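Local coordinates for extracellular protein containing a SCP domain (Bacillus anthracis, PDB 4IFA) that is of unknown function but carries a secreted SCP/CAP domain behind a CAP-associated N-terminal region and is regarded as a vaccine candidate, at residues K255-K258 with Y262-H265; Q303-L306 with G310-K313; T50-I55 with V180-D185; N129-E134 with E155-P160; A247-G252 with D275-G280. All blocks are in the same frame, centred on the assembly; numbering follows the deposited sequence.

Interaction 1 (K255-K258 with Y262-H265); sequences KDMK and YFSH
The side chain of Met257, a selenomethionine, lies across one face of the Tyr262 ring at about a right angle. Its CG sits 4.0 Å from the centroid of the Tyr262 ring, a CH-pi contact displaced toward the rim. Further along, the chain bends at its last torsion (chi3 -69°), and Met257 SE approaches the Phe263 ring obliquely, 3.9 Å from Phe263 CD1, making a Met-aromatic contact. The tyrosine hydroxyl donates to the carboxylate of Asp256, with 2.7 Å between Tyr262 OH and Asp256 OD2; it meets that oxygen from above the carboxylate plane. Tyr262 CG is wedged between its own backbone N and carbonyl carbon (chi1 80°), which folds the ring back over the helix. Asp256 OD2 also pairs with Ser267, and its OD1 with Asn260, so both carboxylate oxygens are engaged and the phenol is fixed at its far end. A weak bond from Tyr262 N to Met257 O, 3.3 Å long, adds a backbone tie. The selenomethionine packs onward against strands 286-293 and 331-338. One selenomethionine thus joins two aromatic side chains of the chain leaving the helix, where helix 244-260 covers the sheet of the SCP/CAP alpha-beta-alpha sandwich.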
# COMPACT_ATOMS: atom_id res chain seq x y z
N LYS A 255 17.44 5.51 6.71
CA LYS A 255 18.01 5.57 8.05
C LYS A 255 18.69 6.92 8.31
O LYS A 255 18.55 7.50 9.39
CB LYS A 255 18.99 4.42 8.26
CG LYS A 255 19.68 4.41 9.63
CD LYS A 255 20.44 3.12 9.81
CE LYS A 255 21.52 3.22 10.89
NZ LYS A 255 21.09 3.74 12.18
N ASP A 256 19.42 7.42 7.32
CA ASP A 256 20.12 8.72 7.44
C ASP A 256 19.10 9.84 7.67
O ASP A 256 19.26 10.69 8.55
CB ASP A 256 20.95 8.93 6.18
CG ASP A 256 21.76 10.20 6.20
OD1 ASP A 256 22.20 10.62 7.30
OD2 ASP A 256 21.98 10.76 5.11
N MSE A 257 18.00 9.83 6.92
CA MSE A 257 16.95 10.85 7.10
C MSE A 257 16.33 10.82 8.49
O MSE A 257 16.13 11.87 9.11
CB MSE A 257 15.86 10.70 6.04
CG MSE A 257 16.30 11.09 4.64
SE MSE A 257 14.83 11.13 3.34
CE MSE A 257 14.51 9.23 3.28
N LYS A 258 16.05 9.63 8.98
CA LYS A 258 15.45 9.45 10.31
C LYS A 258 16.43 9.90 11.37
O LYS A 258 16.11 10.73 12.25
CB LYS A 258 15.12 7.97 10.51
CG LYS A 258 14.69 7.49 11.93
CD LYS A 258 13.30 7.79 12.25
CE LYS A 258 12.92 7.40 13.70
NZ LYS A 258 12.99 5.92 13.91
N TYR A 262 16.33 15.18 8.67
CA TYR A 262 16.15 15.91 7.41
C TYR A 262 15.34 15.04 6.45
O TYR A 262 15.14 13.85 6.66
CB TYR A 262 17.49 16.34 6.81
CG TYR A 262 18.19 15.22 6.06
CD1 TYR A 262 18.01 15.10 4.69
CD2 TYR A 262 18.98 14.28 6.71
CE1 TYR A 262 18.60 14.07 3.98
CE2 TYR A 262 19.59 13.24 6.01
CZ TYR A 262 19.37 13.13 4.64
OH TYR A 262 19.96 12.12 3.90
N PHE A 263 14.85 15.68 5.40
CA PHE A 263 14.07 14.99 4.39
C PHE A 263 14.45 15.65 3.08
O PHE A 263 14.02 16.77 2.78
CB PHE A 263 12.57 15.07 4.67
CG PHE A 263 11.73 14.30 3.66
CD1 PHE A 263 11.40 12.99 3.90
CD2 PHE A 263 11.29 14.90 2.51
CE1 PHE A 263 10.61 12.29 2.99
CE2 PHE A 263 10.50 14.20 1.58
CZ PHE A 263 10.19 12.90 1.85
N SER A 264 15.29 14.95 2.30
CA SER A 264 15.81 15.48 1.04
C SER A 264 16.43 14.36 0.24
O SER A 264 16.81 13.34 0.77
CB SER A 264 16.94 16.49 1.34
OG SER A 264 17.44 17.15 0.17
N HIS A 265 16.56 14.60 -1.06
CA HIS A 265 17.33 13.72 -1.93
C HIS A 265 18.83 13.82 -1.64
O HIS A 265 19.61 12.92 -1.97
CB HIS A 265 17.12 14.10 -3.40
CG HIS A 265 15.74 13.83 -3.90
ND1 HIS A 265 15.21 12.56 -3.96
CD2 HIS A 265 14.82 14.66 -4.43
CE1 HIS A 265 13.99 12.64 -4.49
NE2 HIS A 265 13.75 13.90 -4.81

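Interaction 2 (Q303-L306 with G310-K313); sequences QGWL and GHRK
The indole of Trp305 and the imidazole of His311 lie nearly parallel, their planes 20° apart, but slid so far that they barely overlap. The centroids of the Trp305 five-membered ring and the His311 ring are 4.8 Å apart, and the closest approach, 3.3 Å between Trp305 CD1 and His311 CD2, is oblique to both rings. Both side chains leave their helices in the same way, with CG beside the backbone N (chi1 -66° for Trp305 and -58° for His311), which brings the two rings next to each other. At their roots, Trp305 CB and His311 CB are 3.8 Å apart. The imidazole is held at ND1 by Ser308, and the indole NE1 reaches the backbone oxygen of Ile291, so each ring has a polar tether that helps set its orientation.

The third flat group is the guanidinium of Arg312, met at its edge by Leu306 O. The bond from Arg312 NH1 to Leu306 O is 3.0 Å, with the oxygen close to the guanidinium plane. Extended from CG to NE, the arginine carries this group to the carbonyl at the end of helix 298-306, running obliquely to the leucine, and Leu306 CD1 comes to 3.4 Å from Arg312 NH1. The same nitrogen forms a salt bridge with Asp171, so NH1 is shared between a main-chain carbonyl and a carboxylate of the N-terminal region.

The contact spans the short connection between helices 298-306 and 309-315. Trp305 lies against helix 210-234 and strand 331-338, while Leu306 bridges helix 210-234 and strand 176-183.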
# COMPACT_ATOMS: atom_id res chain seq x y z
N GLN A 303 0.75 5.18 -2.45
CA GLN A 303 -0.41 5.93 -2.94
C GLN A 303 -0.13 7.43 -2.89
O GLN A 303 -0.66 8.19 -3.70
CB GLN A 303 -1.68 5.53 -2.21
CG GLN A 303 -2.17 4.16 -2.65
CD GLN A 303 -2.51 4.14 -4.12
OE1 GLN A 303 -1.98 3.33 -4.90
NE2 GLN A 303 -3.39 5.04 -4.52
N GLY A 304 0.69 7.86 -1.94
CA GLY A 304 1.13 9.26 -1.89
C GLY A 304 2.00 9.57 -3.10
O GLY A 304 1.85 10.62 -3.76
N TRP A 305 2.91 8.66 -3.46
CA TRP A 305 3.77 8.86 -4.63
C TRP A 305 2.97 8.88 -5.94
O TRP A 305 3.19 9.71 -6.83
CB TRP A 305 4.87 7.81 -4.72
CG TRP A 305 5.88 7.91 -3.63
CD1 TRP A 305 6.38 9.07 -3.08
CD2 TRP A 305 6.62 6.83 -3.01
NE1 TRP A 305 7.34 8.77 -2.15
CE2 TRP A 305 7.51 7.42 -2.08
CE3 TRP A 305 6.59 5.44 -3.12
CZ2 TRP A 305 8.35 6.63 -1.28
CZ3 TRP A 305 7.39 4.69 -2.31
CH2 TRP A 305 8.28 5.29 -1.44
N LEU A 306 2.02 7.97 -6.08
CA LEU A 306 1.18 7.90 -7.30
C LEU A 306 0.44 9.20 -7.52
O LEU A 306 0.25 9.64 -8.67
CB LEU A 306 0.17 6.77 -7.17
CG LEU A 306 -0.71 6.45 -8.38
CD1 LEU A 306 0.14 5.93 -9.52
CD2 LEU A 306 -1.83 5.47 -7.99
N GLY A 310 5.73 14.69 -9.46
CA GLY A 310 7.16 14.41 -9.55
C GLY A 310 7.52 12.98 -9.26
O GLY A 310 8.41 12.37 -9.89
N HIS A 311 6.84 12.43 -8.27
CA HIS A 311 7.10 11.05 -7.88
C HIS A 311 6.54 10.07 -8.91
O HIS A 311 7.11 9.01 -9.21
CB HIS A 311 6.50 10.78 -6.50
CG HIS A 311 7.03 11.68 -5.43
ND1 HIS A 311 6.52 12.94 -5.19
CD2 HIS A 311 8.02 11.49 -4.53
CE1 HIS A 311 7.18 13.49 -4.18
NE2 HIS A 311 8.08 12.62 -3.75
N ARG A 312 5.36 10.40 -9.41
CA ARG A 312 4.70 9.63 -10.47
C ARG A 312 5.57 9.50 -11.71
O ARG A 312 5.58 8.46 -12.37
CB ARG A 312 3.35 10.28 -10.80
CG ARG A 312 2.49 9.59 -11.85
CD ARG A 312 1.32 10.52 -12.17
NE ARG A 312 0.33 9.90 -13.05
CZ ARG A 312 -0.60 9.05 -12.62
NH1 ARG A 312 -0.64 8.67 -11.35
NH2 ARG A 312 -1.47 8.53 -13.48
N LYS A 313 6.29 10.57 -12.06
CA LYS A 313 7.21 10.53 -13.19
C LYS A 313 8.20 9.36 -13.04
O LYS A 313 8.47 8.67 -14.03
CB LYS A 313 7.93 11.88 -13.43
CG LYS A 313 6.99 12.96 -13.95
CD LYS A 313 7.64 14.25 -14.39
CE LYS A 313 6.53 15.29 -14.68
NZ LYS A 313 5.42 14.80 -15.58

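Interaction 3 (T50-I55 with V180-D185)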
# COMPACT_ATOMS: atom_id res chain seq x y z
N THR A 50 -15.86 -13.34 -1.38
CA THR A 50 -15.07 -12.18 -1.74
C THR A 50 -14.07 -11.90 -0.62
O THR A 50 -14.17 -12.44 0.48
CB THR A 50 -15.94 -10.94 -1.85
OG1 THR A 50 -16.59 -10.76 -0.59
CG2 THR A 50 -17.02 -11.10 -2.97
N VAL A 51 -13.10 -11.05 -0.91
CA VAL A 51 -12.14 -10.58 0.10
C VAL A 51 -12.91 -9.98 1.29
O VAL A 51 -12.62 -10.32 2.44
CB VAL A 51 -11.20 -9.51 -0.49
CG1 VAL A 51 -10.42 -8.81 0.60
CG2 VAL A 51 -10.31 -10.14 -1.52
N LEU A 52 -13.88 -9.12 1.04
CA LEU A 52 -14.67 -8.53 2.14
C LEU A 52 -15.35 -9.59 3.01
O LEU A 52 -15.39 -9.44 4.25
CB LEU A 52 -15.68 -7.50 1.64
CG LEU A 52 -16.58 -6.89 2.70
CD1 LEU A 52 -15.77 -6.21 3.82
CD2 LEU A 52 -17.48 -5.87 1.99
N ASN A 53 -15.88 -10.64 2.38
CA ASN A 53 -16.52 -11.76 3.10
C ASN A 53 -15.58 -12.41 4.11
O ASN A 53 -16.04 -13.03 5.08
CB ASN A 53 -17.00 -12.90 2.16
CG ASN A 53 -18.18 -12.56 1.25
OD1 ASN A 53 -18.35 -13.23 0.20
ND2 ASN A 53 -19.03 -11.59 1.63
N MSE A 54 -14.27 -12.32 3.87
CA MSE A 54 -13.29 -12.93 4.79
C MSE A 54 -13.08 -12.11 6.07
O MSE A 54 -12.65 -12.65 7.11
CB MSE A 54 -11.96 -13.14 4.08
CG MSE A 54 -12.08 -13.79 2.70
SE MSE A 54 -12.91 -15.54 2.78
CE MSE A 54 -11.57 -16.11 3.68
N ILE A 55 -13.37 -10.81 6.01
CA ILE A 55 -13.14 -9.92 7.14
C ILE A 55 -14.05 -10.33 8.28
O ILE A 55 -15.29 -10.45 8.12
CB ILE A 55 -13.37 -8.42 6.78
CG1 ILE A 55 -12.52 -7.95 5.60
CG2 ILE A 55 -13.09 -7.54 8.01
CD1 ILE A 55 -11.04 -7.90 5.87
N VAL A 180 -8.32 -1.07 -2.58
CA VAL A 180 -9.33 -0.99 -1.52
C VAL A 180 -8.69 -1.60 -0.27
O VAL A 180 -8.22 -2.73 -0.30
CB VAL A 180 -10.61 -1.79 -1.86
CG1 VAL A 180 -11.60 -1.74 -0.71
CG2 VAL A 180 -11.27 -1.22 -3.15
N ARG A 181 -8.69 -0.82 0.82
CA ARG A 181 -8.23 -1.30 2.12
C ARG A 181 -9.41 -1.47 3.05
O ARG A 181 -9.95 -0.50 3.53
CB ARG A 181 -7.16 -0.37 2.74
CG ARG A 181 -6.53 -0.95 3.99
CD ARG A 181 -5.91 0.14 4.85
NE ARG A 181 -4.81 0.89 4.25
CZ ARG A 181 -3.51 0.64 4.38
NH1 ARG A 181 -3.07 -0.41 5.01
NH2 ARG A 181 -2.62 1.47 3.83
N TYR A 182 -9.78 -2.72 3.35
CA TYR A 182 -10.84 -3.00 4.28
C TYR A 182 -10.23 -3.04 5.68
O TYR A 182 -9.13 -3.56 5.84
CB TYR A 182 -11.45 -4.37 4.02
CG TYR A 182 -12.12 -4.47 2.66
CD1 TYR A 182 -13.26 -3.76 2.38
CD2 TYR A 182 -11.63 -5.32 1.67
CE1 TYR A 182 -13.90 -3.85 1.13
CE2 TYR A 182 -12.26 -5.44 0.46
CZ TYR A 182 -13.40 -4.73 0.19
OH TYR A 182 -14.01 -4.86 -1.05
N MSE A 183 -10.93 -2.45 6.64
CA MSE A 183 -10.47 -2.45 8.03
C MSE A 183 -11.60 -2.57 9.01
O MSE A 183 -12.64 -1.96 8.80
CB MSE A 183 -9.80 -1.10 8.33
CG MSE A 183 -8.54 -0.81 7.54
SE MSE A 183 -7.81 1.01 7.93
CE MSE A 183 -9.03 1.96 6.79
N ASP A 184 -11.41 -3.35 10.07
CA ASP A 184 -12.37 -3.36 11.17
C ASP A 184 -12.13 -2.07 12.00
O ASP A 184 -11.20 -1.29 11.72
CB ASP A 184 -12.30 -4.68 12.01
CG ASP A 184 -10.97 -4.90 12.72
OD1 ASP A 184 -10.06 -4.05 12.69
OD2 ASP A 184 -10.85 -5.98 13.34
N ASP A 185 -12.99 -1.80 12.99
CA ASP A 185 -12.86 -0.57 13.78
C ASP A 185 -11.47 -0.41 14.44
O ASP A 185 -10.85 0.66 14.38
CB ASP A 185 -13.88 -0.55 14.93
CG ASP A 185 -15.34 -0.40 14.47
OD1 ASP A 185 -15.65 -0.20 13.28
OD2 ASP A 185 -16.21 -0.47 15.36
O HOH W 1 -14.19 -7.70 -1.69
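Tyr182 is the shared apolar partner of Val51, Leu52 and Ile55, in a contact that seats the short, weakly bonded helix 51-54 on the antiparallel sheet of the N-terminal region through strand 176-183. A capping box begins this helix.

The apolar contacts all converge on the tyrosine. Leu52 crosses one face of the ring at about a right angle: its CB stands 4.1 Å from the centroid of the Tyr182 ring in a CH-pi contact, and Leu52 CD1 lies 3.8 Å from Tyr182 CD1. Val180 CG1, from the same strand as the tyrosine, covers the opposite face. Val51 CG1 arrives obliquely at 3.8 Å from Tyr182 CE2; with CG1 anti to its backbone N (chi1 167°), this branch is the one presented to the ring. Ile55 meets the stem of the tyrosine, its CD1 4.0 Å from Tyr182 CB. Beyond the pair, Val51 also reaches Trp66 and strand 100-106.

The polar contacts order the helix start. In the capping box, Asn53 N donates to Thr50 OG1 over 3.1 Å, while Thr50 N donates to Asn53 OD1 over 3.0 Å from above the amide plane. A water then joins the two segments at the tyrosine's far end: it accepts from Leu52 N at 3.1 Å and lies 2.9 Å from Tyr182 OH.

Interaction 4 (N129-E134 with E155-P160)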
# COMPACT_ATOMS: atom_id res chain seq x y z
N ASN A 129 -22.82 5.83 -3.26
CA ASN A 129 -22.79 5.99 -1.80
C ASN A 129 -21.92 7.19 -1.43
O ASN A 129 -20.71 7.04 -1.16
CB ASN A 129 -22.23 4.73 -1.13
CG ASN A 129 -22.60 4.65 0.35
OD1 ASN A 129 -23.20 5.58 0.90
ND2 ASN A 129 -22.25 3.54 0.99
N PRO A 130 -22.52 8.40 -1.45
CA PRO A 130 -21.78 9.63 -1.14
C PRO A 130 -20.80 9.51 0.03
O PRO A 130 -21.17 9.03 1.11
CB PRO A 130 -22.90 10.64 -0.86
CG PRO A 130 -24.01 10.19 -1.77
CD PRO A 130 -23.95 8.68 -1.73
N LEU A 131 -19.59 9.99 -0.23
CA LEU A 131 -18.42 9.92 0.64
C LEU A 131 -18.39 11.08 1.61
O LEU A 131 -18.50 12.22 1.18
CB LEU A 131 -17.19 9.96 -0.24
CG LEU A 131 -17.21 8.91 -1.33
CD1 LEU A 131 -16.13 9.13 -2.37
CD2 LEU A 131 -17.13 7.53 -0.69
N SER A 132 -18.28 10.80 2.91
CA SER A 132 -18.34 11.86 3.94
C SER A 132 -16.97 12.44 4.31
O SER A 132 -15.96 11.73 4.23
CB SER A 132 -18.96 11.28 5.21
OG SER A 132 -19.11 12.29 6.20
N HIS A 133 -16.94 13.69 4.76
CA HIS A 133 -15.73 14.36 5.23
C HIS A 133 -15.50 14.10 6.71
O HIS A 133 -14.45 14.45 7.23
CB HIS A 133 -15.84 15.87 5.08
CG HIS A 133 -15.80 16.34 3.66
ND1 HIS A 133 -14.72 17.01 3.13
CD2 HIS A 133 -16.71 16.23 2.66
CE1 HIS A 133 -14.96 17.29 1.86
NE2 HIS A 133 -16.16 16.83 1.55
N GLU A 134 -16.48 13.49 7.37
CA GLU A 134 -16.40 13.19 8.79
C GLU A 134 -16.81 11.76 9.02
O GLU A 134 -17.83 11.30 8.48
CB GLU A 134 -17.34 14.10 9.59
CG GLU A 134 -17.08 15.59 9.41
CD GLU A 134 -15.69 16.00 9.89
OE1 GLU A 134 -15.19 15.36 10.85
OE2 GLU A 134 -15.12 16.96 9.32
N GLU A 155 -8.75 11.42 -2.92
CA GLU A 155 -7.72 10.40 -3.10
C GLU A 155 -7.86 9.11 -2.32
O GLU A 155 -7.37 8.08 -2.79
CB GLU A 155 -6.31 11.00 -2.80
CG GLU A 155 -6.00 12.16 -3.76
CD GLU A 155 -4.63 12.80 -3.56
OE1 GLU A 155 -3.87 12.39 -2.66
OE2 GLU A 155 -4.37 13.79 -4.28
N GLN A 156 -8.45 9.17 -1.12
CA GLN A 156 -8.54 8.00 -0.24
C GLN A 156 -9.67 8.09 0.77
O GLN A 156 -9.45 7.98 1.98
CB GLN A 156 -7.19 7.76 0.45
CG GLN A 156 -6.66 9.03 1.15
CD GLN A 156 -5.50 8.77 2.09
OE1 GLN A 156 -5.54 7.83 2.88
NE2 GLN A 156 -4.50 9.65 2.06
N PRO A 157 -10.91 8.30 0.26
CA PRO A 157 -12.07 8.42 1.14
C PRO A 157 -12.40 7.08 1.85
O PRO A 157 -11.91 6.02 1.46
CB PRO A 157 -13.20 8.82 0.17
CG PRO A 157 -12.78 8.21 -1.12
CD PRO A 157 -11.30 8.43 -1.16
N LEU A 158 -13.26 7.18 2.87
CA LEU A 158 -13.68 6.04 3.70
C LEU A 158 -15.19 5.83 3.63
O LEU A 158 -15.97 6.78 3.74
CB LEU A 158 -13.29 6.30 5.17
CG LEU A 158 -13.24 5.03 6.02
CD1 LEU A 158 -11.99 4.15 5.69
CD2 LEU A 158 -13.29 5.38 7.51
N VAL A 159 -15.62 4.57 3.44
CA VAL A 159 -17.04 4.22 3.36
C VAL A 159 -17.32 3.08 4.35
O VAL A 159 -16.53 2.14 4.44
CB VAL A 159 -17.47 3.82 1.91
CG1 VAL A 159 -16.80 2.54 1.49
CG2 VAL A 159 -18.99 3.70 1.77
N PRO A 160 -18.44 3.16 5.08
CA PRO A 160 -18.75 2.13 6.05
C PRO A 160 -19.19 0.86 5.33
O PRO A 160 -19.84 0.95 4.27
CB PRO A 160 -19.92 2.74 6.84
CG PRO A 160 -20.51 3.77 5.94
CD PRO A 160 -19.43 4.27 5.09
O HOH W 2 -15.13 9.42 2.98
O HOH W 3 -18.47 7.99 3.83
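Leu131 and Pro157 provide the apolar centre of this contact, Leu131 CD1 resting 3.7 Å from Pro157 CG. The two side chains run obliquely to each other, and Leu131 CD1 also comes to 3.9 Å from Pro157 CB, so a single methyl covers one corner of the pyrrolidine ring. Leu131 CG stands beside its backbone N (chi1 -54°), which lays the branched end against the proline. At the other end, the amide of Asn129 approaches Val159 with its nitrogen foremost, Asn129 ND2 being 3.4 Å from Val159 CG2. This holds for the conformers described; both residues have an alternative, so the approach is less certain than that of the leucine.

The next layer is solvent. Between these side-chain contacts the backbones stay too far apart for direct pairing, and two waters bridge them. One donates to Ser132 O at 2.8 Å and accepts from Leu158 N at 2.9 Å. The other accepts from Ser132 N and donates to Leu158 O at 2.8 Å. The backbone N and O of Ser132 and of Leu158 are thereby linked through water.

Farther out, Ser132 OG donates to Glu134 O at 2.8 Å, bracing the loop where it turns into strand 134-139. Leu131 is backed by Tyr122 and Tyr126 of helix 122-128, and Val159 by Tyr116 and strand 164-171. The arrangement is that of a loop laid by water bridges along an outermost strand, here 158-161 of the seven-stranded antiparallel sheet.

Interaction 5 (A247-G252 with D275-G280); sequences ADVAIG and DRLQRG
Val249 projects from helix 244-260 and packs against Arg276, Leu277 and Gly280 at the end of helix 273-279. Its two methyls take different positions. CG1, anti to the backbone N (chi1 168°), reaches two side chains: Val249 CG1 is 3.8 Å from Arg276 CB and 3.9 Å from Leu277 CD2, and it also borders Arg276 O. CG2, beside the backbone N, lies against main chain, with Val249 CG2 3.6 Å from Arg276 O and 3.7 Å from Gly280 CA. Because Gly280 carries no side chain, this methyl can lie directly over its alpha carbon.

Leu277 starts off across the helix surface, yet its CD2 branch swings back to flank the valine. Arg276 turns toward Val249 only with its stem; the chain then bends at chi3 (-69°), taking the guanidinium off to the carbonyl oxygen of His265 and to a salt bridge with Glu289. Apolar and charged parts of the arginine therefore serve different neighbours. On the sheet side, Val249 and Leu277 both touch Asn335 of strand 331-338. The contact is a small helix-helix interface, one valine seated at the glycine-ended terminus of a neighbouring helix, on one flank of the SCP/CAP domain sheet.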
# COMPACT_ATOMS: atom_id res chain seq x y z
N ALA A 247 18.54 -1.71 -3.13
CA ALA A 247 17.71 -1.70 -1.95
C ALA A 247 18.52 -1.38 -0.70
O ALA A 247 18.08 -0.59 0.16
CB ALA A 247 16.97 -3.00 -1.80
N ASP A 248 19.73 -1.96 -0.59
CA ASP A 248 20.61 -1.66 0.56
C ASP A 248 20.98 -0.18 0.61
O ASP A 248 21.02 0.43 1.71
CB ASP A 248 21.88 -2.51 0.47
CG ASP A 248 21.62 -3.99 0.62
OD1 ASP A 248 20.57 -4.39 1.15
OD2 ASP A 248 22.51 -4.76 0.22
N VAL A 249 21.22 0.42 -0.55
CA VAL A 249 21.48 1.88 -0.63
C VAL A 249 20.26 2.66 -0.15
O VAL A 249 20.39 3.58 0.67
CB VAL A 249 21.90 2.31 -2.03
CG1 VAL A 249 21.89 3.82 -2.18
CG2 VAL A 249 23.30 1.71 -2.38
N ALA A 250 19.07 2.28 -0.62
CA ALA A 250 17.83 2.94 -0.22
C ALA A 250 17.58 2.84 1.30
O ALA A 250 17.15 3.82 1.90
CB ALA A 250 16.68 2.35 -0.99
N ILE A 251 17.85 1.69 1.91
CA ILE A 251 17.70 1.52 3.36
C ILE A 251 18.62 2.51 4.09
O ILE A 251 18.23 3.17 5.06
CB ILE A 251 18.06 0.13 3.81
CG1 ILE A 251 17.07 -0.92 3.30
CG2 ILE A 251 18.11 0.04 5.34
CD1 ILE A 251 17.51 -2.36 3.61
N GLY A 252 19.86 2.61 3.62
CA GLY A 252 20.80 3.56 4.22
C GLY A 252 20.32 5.00 4.17
O GLY A 252 20.51 5.77 5.11
N ASP A 275 26.08 9.66 -5.56
CA ASP A 275 27.14 9.33 -4.60
C ASP A 275 26.79 8.08 -3.80
O ASP A 275 27.63 7.22 -3.56
CB ASP A 275 27.35 10.49 -3.61
CG ASP A 275 27.89 11.76 -4.25
OD1 ASP A 275 28.57 11.69 -5.32
OD2 ASP A 275 27.73 12.86 -3.66
N ARG A 276 25.54 7.99 -3.34
CA ARG A 276 25.13 6.86 -2.54
C ARG A 276 25.19 5.52 -3.31
O ARG A 276 25.59 4.46 -2.77
CB ARG A 276 23.73 7.09 -1.98
CG ARG A 276 23.63 8.28 -1.03
CD ARG A 276 22.29 8.30 -0.33
NE ARG A 276 21.11 8.61 -1.15
CZ ARG A 276 20.69 9.84 -1.43
NH1 ARG A 276 21.41 10.91 -1.07
NH2 ARG A 276 19.56 10.02 -2.09
N LEU A 277 24.67 5.54 -4.53
CA LEU A 277 24.64 4.32 -5.37
C LEU A 277 26.07 3.84 -5.66
O LEU A 277 26.37 2.65 -5.53
CB LEU A 277 23.83 4.55 -6.65
CG LEU A 277 22.31 4.67 -6.44
CD1 LEU A 277 21.70 5.25 -7.72
CD2 LEU A 277 21.69 3.33 -6.03
N GLN A 278 26.93 4.77 -6.04
CA GLN A 278 28.34 4.47 -6.24
C GLN A 278 28.96 3.84 -4.98
O GLN A 278 29.73 2.87 -5.06
CB GLN A 278 29.09 5.75 -6.61
CG GLN A 278 30.57 5.54 -6.93
CD GLN A 278 31.32 6.85 -7.16
OE1 GLN A 278 31.11 7.85 -6.45
NE2 GLN A 278 32.25 6.83 -8.11
N ARG A 279 28.69 4.42 -3.81
CA ARG A 279 29.21 3.88 -2.55
C ARG A 279 28.73 2.45 -2.27
O ARG A 279 29.48 1.65 -1.69
CB ARG A 279 28.82 4.83 -1.39
CG ARG A 279 29.48 4.53 -0.07
CD ARG A 279 29.15 5.60 0.98
NE ARG A 279 29.64 6.94 0.62
CZ ARG A 279 28.90 8.01 0.30
NH1 ARG A 279 27.59 7.97 0.30
NH2 ARG A 279 29.49 9.15 -0.03
N GLY A 280 27.51 2.13 -2.71
CA GLY A 280 26.93 0.79 -2.55
C GLY A 280 27.28 -0.17 -3.67
O GLY A 280 26.73 -1.26 -3.73

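Overall arrangement
Along the chain, interaction 4 falls between the two segments of interaction 3, interaction 5 follows and encloses interaction 1 in the same way, and interaction 2 comes last. Interactions 3 and 4 belong to the N-terminal region, share its seven-stranded sheet and touch through Met183 and Leu158, their centres 16 Å apart. Interactions 1 and 5 share helix 244-260 in the SCP/CAP domain, with centres 13 Å apart, and meet at His265 and Arg276. Interaction 2 lies between the groups, its nearest atoms about 5 Å from interaction 4 and about 6 Å from interaction 1. The layout is thus one of two regions, each with its own pair of contacts, and interaction 2 at their junction.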